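Local coordinates for prepilin-like protein (PDB 6QVF) that probably acts as a DNA-binding pilin at the tip of the type IV pilus during natural competence, at residues 61-66 and 104-109; 68-73 and 80-85. All coordinates share one frame; numbering follows the deposited sequence.

Contact 1 (61-66 and 104-109); sequences VDYYFS and WDIRGE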
ATOM      1  N   VAL B  61     -10.701 -10.334 -13.203  1.00 13.95           N
ATOM      2  CA  VAL B  61     -11.400 -11.538 -12.717  1.00 14.72           C
ATOM      3  C   VAL B  61     -10.422 -12.690 -12.516  1.00 15.02           C
ATOM      4  O   VAL B  61     -10.467 -13.390 -11.494  1.00 14.67           O
ATOM      5  CB  VAL B  61     -12.528 -11.931 -13.685  1.00 14.59           C
ATOM      6  CG1 VAL B  61     -13.255 -13.201 -13.256  1.00 16.62           C
ATOM      7  CG2 VAL B  61     -13.508 -10.791 -13.878  1.00 16.85           C
ATOM      8  N   ASP B  62      -9.551 -12.920 -13.500  1.00 16.14           N
ATOM      9  CA  ASP B  62      -8.587 -13.983 -13.437  1.00 15.71           C
ATOM     10  C   ASP B  62      -7.667 -13.803 -12.230  1.00 13.73           C
ATOM     11  O   ASP B  62      -7.460 -14.740 -11.458  1.00 15.34           O
ATOM     12  CB  ASP B  62      -7.788 -14.097 -14.729  1.00 15.34           C
ATOM     13  CG  ASP B  62      -8.738 -14.305 -15.892  1.00 18.29           C
ATOM     14  OD1 ASP B  62      -9.207 -15.443 -16.051  1.00 19.41           O
ATOM     15  OD2 ASP B  62      -9.067 -13.297 -16.566  1.00 18.02           O
ATOM     16  N   TYR B  63      -7.145 -12.600 -12.049  1.00 13.33           N
ATOM     17  CA  TYR B  63      -6.214 -12.400 -10.925  1.00 14.44           C
ATOM     18  C   TYR B  63      -6.963 -12.496  -9.589  1.00 15.47           C
ATOM     19  O   TYR B  63      -6.426 -13.081  -8.622  1.00 15.62           O
ATOM     20  CB  TYR B  63      -5.484 -11.062 -11.041  1.00 14.56           C
ATOM     21  CG  TYR B  63      -4.361 -11.110 -12.052  1.00 15.35           C
ATOM     22  CD1 TYR B  63      -3.179 -11.761 -11.757  1.00 16.71           C
ATOM     23  CD2 TYR B  63      -4.464 -10.475 -13.283  1.00 16.54           C
ATOM     24  CE1 TYR B  63      -2.160 -11.858 -12.682  1.00 17.43           C
ATOM     25  CE2 TYR B  63      -3.442 -10.541 -14.205  1.00 18.26           C
ATOM     26  CZ  TYR B  63      -2.284 -11.221 -13.904  1.00 20.86           C
ATOM     27  OH  TYR B  63      -1.282 -11.266 -14.827  1.00 22.37           O
ATOM     28  N   TYR B  64      -8.145 -11.881  -9.494  1.00 13.55           N
ATOM     29  CA  TYR B  64      -8.921 -11.864  -8.254  1.00 13.34           C
ATOM     30  C   TYR B  64      -9.210 -13.292  -7.775  1.00 16.57           C
ATOM     31  O   TYR B  64      -8.991 -13.588  -6.600  1.00 14.25           O
ATOM     32  CB  TYR B  64     -10.223 -11.078  -8.407  1.00 13.99           C
ATOM     33  CG  TYR B  64     -11.027 -11.036  -7.132  1.00 13.65           C
ATOM     34  CD1 TYR B  64     -10.701 -10.186  -6.094  1.00 14.25           C
ATOM     35  CD2 TYR B  64     -12.069 -11.929  -6.914  1.00 17.13           C
ATOM     36  CE1 TYR B  64     -11.385 -10.197  -4.888  1.00 15.18           C
ATOM     37  CE2 TYR B  64     -12.751 -11.943  -5.708  1.00 17.93           C
ATOM     38  CZ  TYR B  64     -12.414 -11.085  -4.689  1.00 19.88           C
ATOM     39  OH  TYR B  64     -13.048 -11.159  -3.472  1.00 19.59           O
ATOM     40  N   PHE B  65      -9.688 -14.162  -8.666  1.00 14.68           N
ATOM     41  CA  PHE B  65     -10.069 -15.499  -8.279  1.00 14.74           C
ATOM     42  C   PHE B  65      -8.900 -16.501  -8.305  1.00 16.11           C
ATOM     43  O   PHE B  65      -9.044 -17.610  -7.726  1.00 17.29           O
ATOM     44  CB  PHE B  65     -11.237 -15.996  -9.135  1.00 15.22           C
ATOM     45  CG  PHE B  65     -12.528 -15.310  -8.777  1.00 15.61           C
ATOM     46  CD1 PHE B  65     -13.186 -15.604  -7.595  1.00 15.82           C
ATOM     47  CD2 PHE B  65     -13.099 -14.386  -9.636  1.00 15.57           C
ATOM     48  CE1 PHE B  65     -14.381 -14.982  -7.270  1.00 16.57           C
ATOM     49  CE2 PHE B  65     -14.281 -13.767  -9.297  1.00 17.12           C
ATOM     50  CZ  PHE B  65     -14.926 -14.058  -8.128  1.00 18.71           C
ATOM     51  N   SER B  66      -7.763 -16.172  -8.927  1.00 15.19           N
ATOM     52  CA  SER B  66      -6.666 -17.133  -9.033  1.00 16.20           C
ATOM     53  C   SER B  66      -5.596 -16.932  -7.970  1.00 16.83           C
ATOM     54  O   SER B  66      -4.822 -17.826  -7.767  1.00 17.60           O
ATOM     55  CB  SER B  66      -6.002 -17.087 -10.379  1.00 15.88           C
ATOM     56  OG  SER B  66      -6.951 -17.328 -11.421  1.00 17.62           O
ATOM     57  N   TRP B 104       7.273  -9.124  -5.667  1.00 17.26           N
ATOM     58  CA  TRP B 104       5.986  -8.578  -6.076  1.00 17.44           C
ATOM     59  C   TRP B 104       4.911  -9.639  -5.893  1.00 17.48           C
ATOM     60  O   TRP B 104       5.180 -10.834  -5.965  1.00 16.43           O
ATOM     61  CB  TRP B 104       6.002  -8.066  -7.528  1.00 16.58           C
ATOM     62  CG  TRP B 104       6.250  -9.146  -8.539  1.00 16.56           C
ATOM     63  CD1 TRP B 104       7.445  -9.493  -9.079  1.00 20.71           C
ATOM     64  CD2 TRP B 104       5.261  -9.965  -9.191  1.00 17.18           C
ATOM     65  NE1 TRP B 104       7.289 -10.509  -9.979  1.00 21.06           N
ATOM     66  CE2 TRP B 104       5.958 -10.821 -10.083  1.00 19.25           C
ATOM     67  CE3 TRP B 104       3.869 -10.068  -9.126  1.00 18.25           C
ATOM     68  CZ2 TRP B 104       5.299 -11.759 -10.883  1.00 19.81           C
ATOM     69  CZ3 TRP B 104       3.226 -11.024  -9.893  1.00 19.06           C
ATOM     70  CH2 TRP B 104       3.943 -11.853 -10.754  1.00 20.90           C
ATOM     71  N   ASP B 105       3.707  -9.162  -5.576  1.00 15.02           N
ATOM     72  CA  ASP B 105       2.593 -10.066  -5.310  1.00 16.45           C
ATOM     73  C   ASP B 105       1.287  -9.382  -5.707  1.00 15.69           C
ATOM     74  O   ASP B 105       1.035  -8.229  -5.320  1.00 15.01           O
ATOM     75  CB  ASP B 105       2.544 -10.390  -3.810  1.00 16.42           C
ATOM     76  CG  ASP B 105       1.422 -11.318  -3.413  1.00 18.56           C
ATOM     77  OD1 ASP B 105       0.297 -10.856  -3.289  1.00 19.44           O
ATOM     78  OD2 ASP B 105       1.715 -12.526  -3.209  1.00 21.87           O
ATOM     79  N   ILE B 106       0.462 -10.120  -6.446  1.00 15.32           N
ATOM     80  CA  ILE B 106      -0.911  -9.769  -6.781  1.00 12.98           C
ATOM     81  C   ILE B 106      -1.832 -10.728  -6.048  1.00 13.81           C
ATOM     82  O   ILE B 106      -1.622 -11.957  -6.126  1.00 15.70           O
ATOM     83  CB  ILE B 106      -1.151  -9.922  -8.289  1.00 14.74           C
ATOM     84  CG1 ILE B 106      -0.206  -9.081  -9.142  1.00 16.35           C
ATOM     85  CG2 ILE B 106      -2.592  -9.646  -8.623  1.00 15.26           C
ATOM     86  CD1 ILE B 106      -0.272  -9.375 -10.641  1.00 17.93           C
ATOM     87  N   ARG B 107      -2.834 -10.200  -5.355  1.00 13.98           N
ATOM     88  CA  ARG B 107      -3.852 -11.102  -4.777  1.00 15.19           C
ATOM     89  C   ARG B 107      -5.218 -10.450  -4.628  1.00 14.31           C
ATOM     90  O   ARG B 107      -5.346  -9.236  -4.417  1.00 14.44           O
ATOM     91  CB  ARG B 107      -3.381 -11.658  -3.430  1.00 17.40           C
ATOM     92  CG  ARG B 107      -3.075 -10.620  -2.373  1.00 17.46           C
ATOM     93  CD  ARG B 107      -2.620 -11.305  -1.095  1.00 18.84           C
ATOM     94  NE  ARG B 107      -1.383 -12.021  -1.323  1.00 20.25           N
ATOM     95  CZ  ARG B 107      -0.989 -13.112  -0.647  1.00 22.96           C
ATOM     96  NH1 ARG B 107      -1.701 -13.578   0.376  1.00 19.45           N
ATOM     97  NH2 ARG B 107       0.139 -13.715  -0.993  1.00 21.86           N
ATOM     98  N   GLY B 108      -6.266 -11.274  -4.803  1.00 13.71           N
ATOM     99  CA  GLY B 108      -7.553 -10.869  -4.429  1.00 14.53           C
ATOM    100  C   GLY B 108      -7.699 -10.813  -2.919  1.00 15.24           C
ATOM    101  O   GLY B 108      -7.103 -11.594  -2.198  1.00 18.78           O
ATOM    102  N   GLU B 109      -8.476  -9.861  -2.449  1.00 13.79           N
ATOM    103  CA  GLU B 109      -8.838  -9.829  -1.053  1.00 16.52           C
ATOM    104  C   GLU B 109     -10.099 -10.650  -0.779  1.00 16.58           C
ATOM    105  O   GLU B 109     -10.829 -11.084  -1.702  1.00 17.12           O
ATOM    106  CB  GLU B 109      -9.007  -8.390  -0.653  1.00 18.03           C
ATOM    107  CG  GLU B 109      -7.687  -7.678  -0.690  1.00 21.46           C
ATOM    108  CD  GLU B 109      -7.601  -6.594   0.353  1.00 22.28           C
ATOM    109  OE1 GLU B 109      -8.648  -5.972   0.577  1.00 29.83           O
ATOM    110  OE2 GLU B 109      -6.499  -6.407   0.938  1.00 22.18           O
TER
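In this type IV pilin fold, Y63 and Y64 of the short helix 59-66 rest on I106 and G108 of strand 100-108, a central strand of the antiparallel sheet, and on E109 just after it. Helix and strand lie nearly at right angles (82°), and their axes close to 6.0 Å. The tightest backbone approach is at G108, where the lack of a side chain allows the CA atoms of Y64 and G108 to come within 4.2 Å. The two tyrosines meet this chain at different points, Y63 at I106 and Y64 at G108 and E109. Y63 carries the apolar half: its ring lies obliquely to I106, with CE1 3.7 Å from I106 CD1 and CD1 3.8 Å from I106 CG2, so both branches of the isoleucine meet the same ring flank. I106 also touches R25 and V29, and Y63 touches E28, all on helix 2-30; the pair therefore sits at the junction between the long helix, the short helix and the sheet. Y64 carries the polar half. With CG anti to the backbone N (chi1 -179°), its ring reaches past G108, CD1 lying 3.6 Å from G108 CA, and brings the hydroxyl to the backbone beyond. There Y64 OH lies 2.8 Å from E109 O, close enough for a weak hydrogen bond, but G114 O is also within reach of the one proton; the backbone N of R162 donates to this hydroxyl. Within the helix, Y64 CD2 sits over the centre of the F65 ring. On the outward side of the strand, R107 grips D105 side-on, NE standing 2.8 Å from D105 OD1 and NH2 bonding to D105 OD2.

Contact 2 (68-73 and 80-85); sequences PTRVAP and GSVANL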
ATOM      1  N   PRO B  68      -4.057 -15.560  -4.117  1.00 16.87           N
ATOM      2  CA  PRO B  68      -2.893 -16.432  -4.261  1.00 19.94           C
ATOM      3  C   PRO B  68      -3.193 -17.903  -4.543  1.00 19.11           C
ATOM      4  O   PRO B  68      -2.304 -18.634  -4.915  1.00 22.04           O
ATOM      5  CB  PRO B  68      -2.218 -16.338  -2.896  1.00 23.26           C
ATOM      6  CG  PRO B  68      -3.368 -16.094  -1.949  1.00 24.04           C
ATOM      7  CD  PRO B  68      -4.368 -15.251  -2.709  1.00 19.44           C
ATOM      8  N   THR B  69      -4.450 -18.270  -4.413  1.00 17.83           N
ATOM      9  CA  THR B  69      -4.947 -19.615  -4.673  1.00 17.02           C
ATOM     10  C   THR B  69      -6.246 -19.500  -5.460  1.00 19.57           C
ATOM     11  O   THR B  69      -6.896 -18.487  -5.357  1.00 18.15           O
ATOM     12  CB  THR B  69      -5.239 -20.402  -3.392  1.00 21.06           C
ATOM     13  OG1 THR B  69      -6.230 -19.729  -2.605  1.00 21.45           O
ATOM     14  CG2 THR B  69      -4.013 -20.607  -2.535  1.00 22.83           C
ATOM     15  N   ARG B  70      -6.563 -20.525  -6.248  1.00 19.60           N
ATOM     16  CA  ARG B  70      -7.729 -20.519  -7.123  1.00 18.43           C
ATOM     17  C   ARG B  70      -8.982 -20.868  -6.315  1.00 21.41           C
ATOM     18  O   ARG B  70      -9.032 -21.893  -5.568  1.00 23.35           O
ATOM     19  CB  ARG B  70      -7.539 -21.519  -8.266  1.00 23.22           C
ATOM     20  CG  ARG B  70      -6.418 -21.167  -9.222  1.00 29.75           C
ATOM     21  CD  ARG B  70      -6.250 -22.217 -10.301  1.00 40.78           C
ATOM     22  NE  ARG B  70      -7.478 -22.561 -10.983  1.00 50.76           N
ATOM     23  CZ  ARG B  70      -7.618 -23.632 -11.760  1.00 49.64           C
ATOM     24  NH1 ARG B  70      -6.572 -24.376 -12.020  1.00 55.06           N
ATOM     25  NH2 ARG B  70      -8.784 -23.967 -12.264  1.00 52.74           N
ATOM     26  N   VAL B  71      -9.982 -20.003  -6.451  1.00 18.60           N
ATOM     27  CA  VAL B  71     -11.300 -20.098  -5.822  1.00 18.30           C
ATOM     28  C   VAL B  71     -12.327 -19.989  -6.950  1.00 19.55           C
ATOM     29  O   VAL B  71     -12.180 -19.158  -7.854  1.00 19.19           O
ATOM     30  CB  VAL B  71     -11.447 -18.908  -4.844  1.00 24.72           C
ATOM     31  CG1 VAL B  71     -12.881 -18.580  -4.525  1.00 29.76           C
ATOM     32  CG2 VAL B  71     -10.610 -19.130  -3.605  1.00 28.88           C
ATOM     33  N   ALA B  72     -13.357 -20.834  -6.928  1.00 19.56           N
ATOM     34  CA  ALA B  72     -14.438 -20.751  -7.904  1.00 19.16           C
ATOM     35  C   ALA B  72     -15.234 -19.461  -7.727  1.00 17.26           C
ATOM     36  O   ALA B  72     -15.663 -19.120  -6.633  1.00 20.50           O
ATOM     37  CB  ALA B  72     -15.339 -21.953  -7.805  1.00 22.52           C
ATOM     38  N   PRO B  73     -15.506 -18.717  -8.818  1.00 18.72           N
ATOM     39  CA  PRO B  73     -16.431 -17.594  -8.729  1.00 17.16           C
ATOM     40  C   PRO B  73     -17.872 -18.102  -8.542  1.00 20.75           C
ATOM     41  O   PRO B  73     -18.118 -19.332  -8.596  1.00 22.22           O
ATOM     42  CB  PRO B  73     -16.338 -16.886 -10.095  1.00 19.73           C
ATOM     43  CG  PRO B  73     -15.131 -17.486 -10.746  1.00 21.43           C
ATOM     44  CD  PRO B  73     -14.934 -18.874 -10.156  1.00 19.12           C
ATOM     45  N   GLY B  80     -19.131 -19.881 -12.935  1.00 18.72           N
ATOM     46  CA  GLY B  80     -18.937 -20.430 -11.566  1.00 18.99           C
ATOM     47  C   GLY B  80     -17.841 -21.469 -11.501  1.00 19.86           C
ATOM     48  O   GLY B  80     -17.799 -22.207 -10.510  1.00 21.89           O
ATOM     49  N   SER B  81     -16.925 -21.490 -12.487  1.00 19.47           N
ATOM     50  CA  SER B  81     -15.956 -22.575 -12.601  1.00 21.05           C
ATOM     51  C   SER B  81     -14.515 -22.073 -12.669  1.00 19.60           C
ATOM     52  O   SER B  81     -14.188 -21.167 -13.450  1.00 21.00           O
ATOM     53  CB  SER B  81     -16.239 -23.420 -13.810  1.00 24.06           C
ATOM     54  OG  SER B  81     -15.215 -24.376 -13.990  1.00 26.12           O
ATOM     55  N   VAL B  82     -13.634 -22.715 -11.884  1.00 19.18           N
ATOM     56  CA  VAL B  82     -12.192 -22.412 -11.956  1.00 19.10           C
ATOM     57  C   VAL B  82     -11.633 -22.763 -13.341  1.00 20.43           C
ATOM     58  O   VAL B  82     -10.546 -22.273 -13.695  1.00 21.33           O
ATOM     59  CB  VAL B  82     -11.355 -23.075 -10.842  1.00 22.40           C
ATOM     60  CG1 VAL B  82     -11.810 -22.621  -9.480  1.00 23.04           C
ATOM     61  CG2 VAL B  82     -11.340 -24.586 -10.937  1.00 24.43           C
ATOM     62  N   ALA B  83     -12.321 -23.635 -14.092  1.00 20.20           N
ATOM     63  CA  ALA B  83     -11.861 -24.008 -15.434  1.00 24.03           C
ATOM     64  C   ALA B  83     -11.952 -22.817 -16.401  1.00 22.54           C
ATOM     65  O   ALA B  83     -11.342 -22.813 -17.442  1.00 24.08           O
ATOM     66  CB  ALA B  83     -12.642 -25.185 -15.955  1.00 25.77           C
ATOM     67  N   ASN B  84     -12.725 -21.800 -16.037  1.00 20.17           N
ATOM     68  CA  ASN B  84     -12.938 -20.624 -16.885  1.00 19.39           C
ATOM     69  C   ASN B  84     -12.149 -19.426 -16.351  1.00 18.99           C
ATOM     70  O   ASN B  84     -12.449 -18.285 -16.668  1.00 19.74           O
ATOM     71  CB  ASN B  84     -14.424 -20.285 -16.984  1.00 20.94           C
ATOM     72  CG  ASN B  84     -15.214 -21.395 -17.652  1.00 22.95           C
ATOM     73  OD1 ASN B  84     -14.662 -22.114 -18.489  1.00 25.52           O
ATOM     74  ND2 ASN B  84     -16.472 -21.561 -17.254  1.00 23.90           N
ATOM     75  N   LEU B  85     -11.120 -19.701 -15.549  1.00 19.03           N
ATOM     76  CA  LEU B  85     -10.071 -18.727 -15.193  1.00 19.21           C
ATOM     77  C   LEU B  85      -8.807 -19.025 -16.015  1.00 20.19           C
ATOM     78  O   LEU B  85      -8.409 -20.191 -16.242  1.00 21.96           O
ATOM     79  CB  LEU B  85      -9.796 -18.798 -13.693  1.00 19.51           C
ATOM     80  CG  LEU B  85     -10.966 -18.612 -12.749  1.00 18.02           C
ATOM     81  CD1 LEU B  85     -10.512 -18.964 -11.353  1.00 18.98           C
ATOM     82  CD2 LEU B  85     -11.509 -17.193 -12.804  1.00 19.84           C
TER
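The irregular segments 68-73 and 80-85 run past each other in opposite directions, CA atoms 4.9 Å apart at A72 and V82 and 4.7 Å at P73 and G80. At the P73-G80 end the backbones meet through a CA-H...O contact, G80 CA lying 3.3 Å from P73 O. V82 is the central apolar piece: its CG1 packs 3.5 Å from A72 N and 4.0 Å from A72 CB. Both segments belong to the loop between helix 59-66 and strand 92-97, tied at its base by the C67-C91 disulfide; 80-85 is shaped by an ST turn, S81 OG accepting from A83 N at 3.0 Å, which overlaps the 3-10 segment 82-83. On the inner side, P73 and L85 lie alongside each other, pointing opposite ways, CG of the proline 4.2 Å from CD2 of the leucine. Toward solvent R70, its chain kinked (chi3 51°), brings the edge of its guanidinium to V82; NH2 is 2.8 Å from V82 O, a weak bond bent to 119° that is doubtful because the same nitrogen crowds V82 CG2.

Overall arrangement
Contact 1 lies near the middle of the chain and contact 2 toward its periphery, their centres about 11 Å apart. Contact 1 joins two regular elements, a helix and a sheet strand, through mostly buried residues; contact 2 joins two parts of a single loop, partly open to solvent. Helix 59-66 serves both: Y63 and Y64 face strand 100-108, while F65 and D62 support the loop. F65 O probably accepts a hydrogen bond from V71 N, and the F65 side chain packs on P73 and L85. Chemistry follows place: contact 1 has aromatic-aliphatic packing and a buried hydroxyl, whereas contact 2 joins aliphatic groups, of which P73 and L85 are buried, with an exposed arginine. Along the chain, contact 2 is nested within contact 1.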